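Local coordinates for SIR4-interacting protein SIF2 (Saccharomyces cerevisiae, PDB 1R5M) that antagonizes telomeric silencing in yeast as a WD40-repeat subunit of the Set3C transcriptional corepressor complex, at residues Tyr63-Lys66 with Asn67-Arg71. Numbering follows the deposited sequence.
Sequences YGEK and NSVAR. With SO4 (sulfate ion), chain B.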
ATOM      1  N   TYR A  63       4.845  -0.693 -12.994  1.00  9.50           N
ATOM      2  CA  TYR A  63       5.861  -0.055 -12.174  1.00 10.03           C
ATOM      3  C   TYR A  63       6.121   1.381 -12.590  1.00  9.84           C
ATOM      4  O   TYR A  63       6.049   1.728 -13.769  1.00 10.84           O
ATOM      5  CB  TYR A  63       7.159  -0.881 -12.169  1.00 11.46           C
ATOM      6  CG  TYR A  63       7.849  -1.072 -13.501  1.00 12.24           C
ATOM      7  CD1 TYR A  63       8.581  -0.038 -14.082  1.00 14.79           C
ATOM      8  CD2 TYR A  63       7.826  -2.307 -14.148  1.00 13.32           C
ATOM      9  CE1 TYR A  63       9.283  -0.230 -15.268  1.00 17.24           C
ATOM     10  CE2 TYR A  63       8.527  -2.510 -15.340  1.00 15.92           C
ATOM     11  CZ  TYR A  63       9.254  -1.464 -15.888  1.00 16.41           C
ATOM     12  OH  TYR A  63       9.976  -1.658 -17.045  1.00 19.52           O
ATOM     13  N   GLY A  64       6.389   2.222 -11.602  1.00  9.60           N
ATOM     14  CA  GLY A  64       6.653   3.621 -11.880  1.00 10.26           C
ATOM     15  C   GLY A  64       8.135   3.906 -11.957  1.00 11.05           C
ATOM     16  O   GLY A  64       8.931   3.291 -11.243  1.00 12.18           O
ATOM     17  N   GLU A  65       8.513   4.840 -12.821  1.00 11.71           N
ATOM     18  CA  GLU A  65       9.916   5.194 -12.980  1.00 12.19           C
ATOM     19  C   GLU A  65      10.110   6.675 -12.704  1.00 13.15           C
ATOM     20  O   GLU A  65       9.144   7.423 -12.550  1.00 12.29           O
ATOM     21  CB  GLU A  65      10.397   4.830 -14.384  1.00 13.38           C
ATOM     22  CG  GLU A  65      10.229   3.348 -14.698  1.00 14.77           C
ATOM     23  CD  GLU A  65      10.563   3.008 -16.134  1.00 18.36           C
ATOM     24  OE1 GLU A  65      11.751   3.081 -16.505  1.00 20.62           O
ATOM     25  OE2 GLU A  65       9.629   2.674 -16.892  1.00 23.09           O
ATOM     26  N   LYS A  66      11.362   7.103 -12.644  1.00 13.21           N
ATOM     27  CA  LYS A  66      11.655   8.491 -12.333  1.00 12.40           C
ATOM     28  C   LYS A  66      11.449   9.501 -13.456  1.00 12.54           C
ATOM     29  O   LYS A  66      11.172  10.667 -13.182  1.00 13.86           O
ATOM     30  CB  LYS A  66      13.083   8.592 -11.787  1.00 12.18           C
ATOM     31  CG  LYS A  66      13.273   7.792 -10.499  1.00 12.07           C
ATOM     32  CD  LYS A  66      14.694   7.870  -9.951  1.00 13.46           C
ATOM     33  CE  LYS A  66      14.808   7.073  -8.651  1.00 14.20           C
ATOM     34  NZ  LYS A  66      16.205   7.029  -8.123  1.00 15.94           N
ATOM     35  N   ASN A  67      11.553   9.063 -14.708  1.00 13.09           N
ATOM     36  CA  ASN A  67      11.397   9.981 -15.831  1.00 13.49           C
ATOM     37  C   ASN A  67       9.962  10.229 -16.300  1.00 12.64           C
ATOM     38  O   ASN A  67       9.660  10.111 -17.488  1.00 13.54           O
ATOM     39  CB  ASN A  67      12.249   9.516 -17.017  1.00 14.70           C
ATOM     40  CG  ASN A  67      12.365  10.578 -18.098  1.00 17.02           C
ATOM     41  OD1 ASN A  67      12.529  11.760 -17.800  1.00 19.72           O
ATOM     42  ND2 ASN A  67      12.291  10.159 -19.355  1.00 19.78           N
ATOM     43  N   SER A  68       9.084  10.567 -15.360  1.00 12.33           N
ATOM     44  CA  SER A  68       7.689  10.879 -15.679  1.00 12.29           C
ATOM     45  C   SER A  68       7.032   9.798 -16.534  1.00 12.55           C
ATOM     46  O   SER A  68       6.287  10.092 -17.473  1.00 13.34           O
ATOM     47  CB  SER A  68       7.635  12.230 -16.406  1.00 12.25           C
ATOM     48  OG  SER A  68       6.351  12.831 -16.318  1.00 11.42           O
ATOM     49  N   VAL A  69       7.292   8.541 -16.191  1.00 11.40           N
ATOM     50  CA  VAL A  69       6.740   7.430 -16.947  1.00 11.23           C
ATOM     51  C   VAL A  69       6.623   6.171 -16.096  1.00 11.75           C
ATOM     52  O   VAL A  69       7.422   5.942 -15.186  1.00 11.57           O
ATOM     53  CB  VAL A  69       7.628   7.116 -18.190  1.00 12.16           C
ATOM     54  CG1 VAL A  69       9.008   6.628 -17.741  1.00 12.86           C
ATOM     55  CG2 VAL A  69       6.959   6.075 -19.073  1.00 12.21           C
ATOM     56  N   ALA A  70       5.599   5.376 -16.388  1.00 11.33           N
ATOM     57  CA  ALA A  70       5.375   4.107 -15.713  1.00 12.16           C
ATOM     58  C   ALA A  70       5.266   3.100 -16.847  1.00 11.62           C
ATOM     59  O   ALA A  70       5.075   3.478 -17.999  1.00 11.87           O
ATOM     60  CB  ALA A  70       4.077   4.141 -14.904  1.00 10.70           C
ATOM     61  N   ARG A  71       5.401   1.821 -16.533  1.00 10.59           N
ATOM     62  CA  ARG A  71       5.301   0.805 -17.565  1.00 10.93           C
ATOM     63  C   ARG A  71       4.492  -0.389 -17.096  1.00 11.77           C
ATOM     64  O   ARG A  71       4.431  -0.690 -15.902  1.00 12.07           O
ATOM     65  CB  ARG A  71       6.699   0.337 -17.997  1.00 12.12           C
ATOM     66  CG  ARG A  71       7.412   1.292 -18.952  1.00 13.55           C
ATOM     67  CD  ARG A  71       8.758   0.732 -19.404  1.00 15.22           C
ATOM     68  NE  ARG A  71       9.257   1.401 -20.606  1.00 16.73           N
ATOM     69  CZ  ARG A  71       9.829   2.603 -20.626  1.00 17.75           C
ATOM     70  NH1 ARG A  71       9.991   3.292 -19.505  1.00 18.80           N
ATOM     71  NH2 ARG A  71      10.227   3.126 -21.777  1.00 19.03           N
TER
HETATM   72  S   SO4 B1001      12.177   6.351 -20.889  0.98 25.04           S
HETATM   73  O1  SO4 B1001      11.728   7.668 -20.400  0.93 27.25           O
HETATM   74  O2  SO4 B1001      13.577   6.450 -21.347  0.73 27.55           O
HETATM   75  O3  SO4 B1001      12.080   5.362 -19.799  0.70 27.66           O
HETATM   76  O4  SO4 B1001      11.326   5.916 -22.012  0.75 27.30           O
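A beta hairpin of the first WD repeat brings Tyr63, Glu65 and Arg71 together on one face. Tyr63 and Arg71 form an antiparallel hydrogen-bonded pair, with Arg71 N 2.8 Å from Tyr63 O. A CH-pi contact places Arg71 CB over the Tyr63 ring, 4.1 Å from its centroid; the long aliphatic stem of an arginine suits this, covering an aromatic ring while carrying its charge onward. CG of Glu65 lies anti to the carbonyl carbon (chi1 -58°), and the extended chain carries Glu65 OE2 to within 2.7 Å of Arg71 NH1, a salt bridge made on the syn side of the carboxylate but 26° out of its plane. In the blade of this beta-propeller these are the middle strands, and the turn between them holds Asn67 at the centre of an inverse gamma turn. Asn67 ND2 donates to O1 of a sulfate, probably from the crystallisation liquor, at 2.8 Å, while Arg71 NH1 and NH2 hydrogen-bond O3 and O4, and Arg95 NH2 joins them. A leucine in place of Arg71 would probably leave Glu65 without its charged mate and weaken the grip on sulfate. On the other face of the sheet, Ala70 CB packs 4.0 Å from Gly64 CA, small residues that fit the close non-hydrogen-bonded pair.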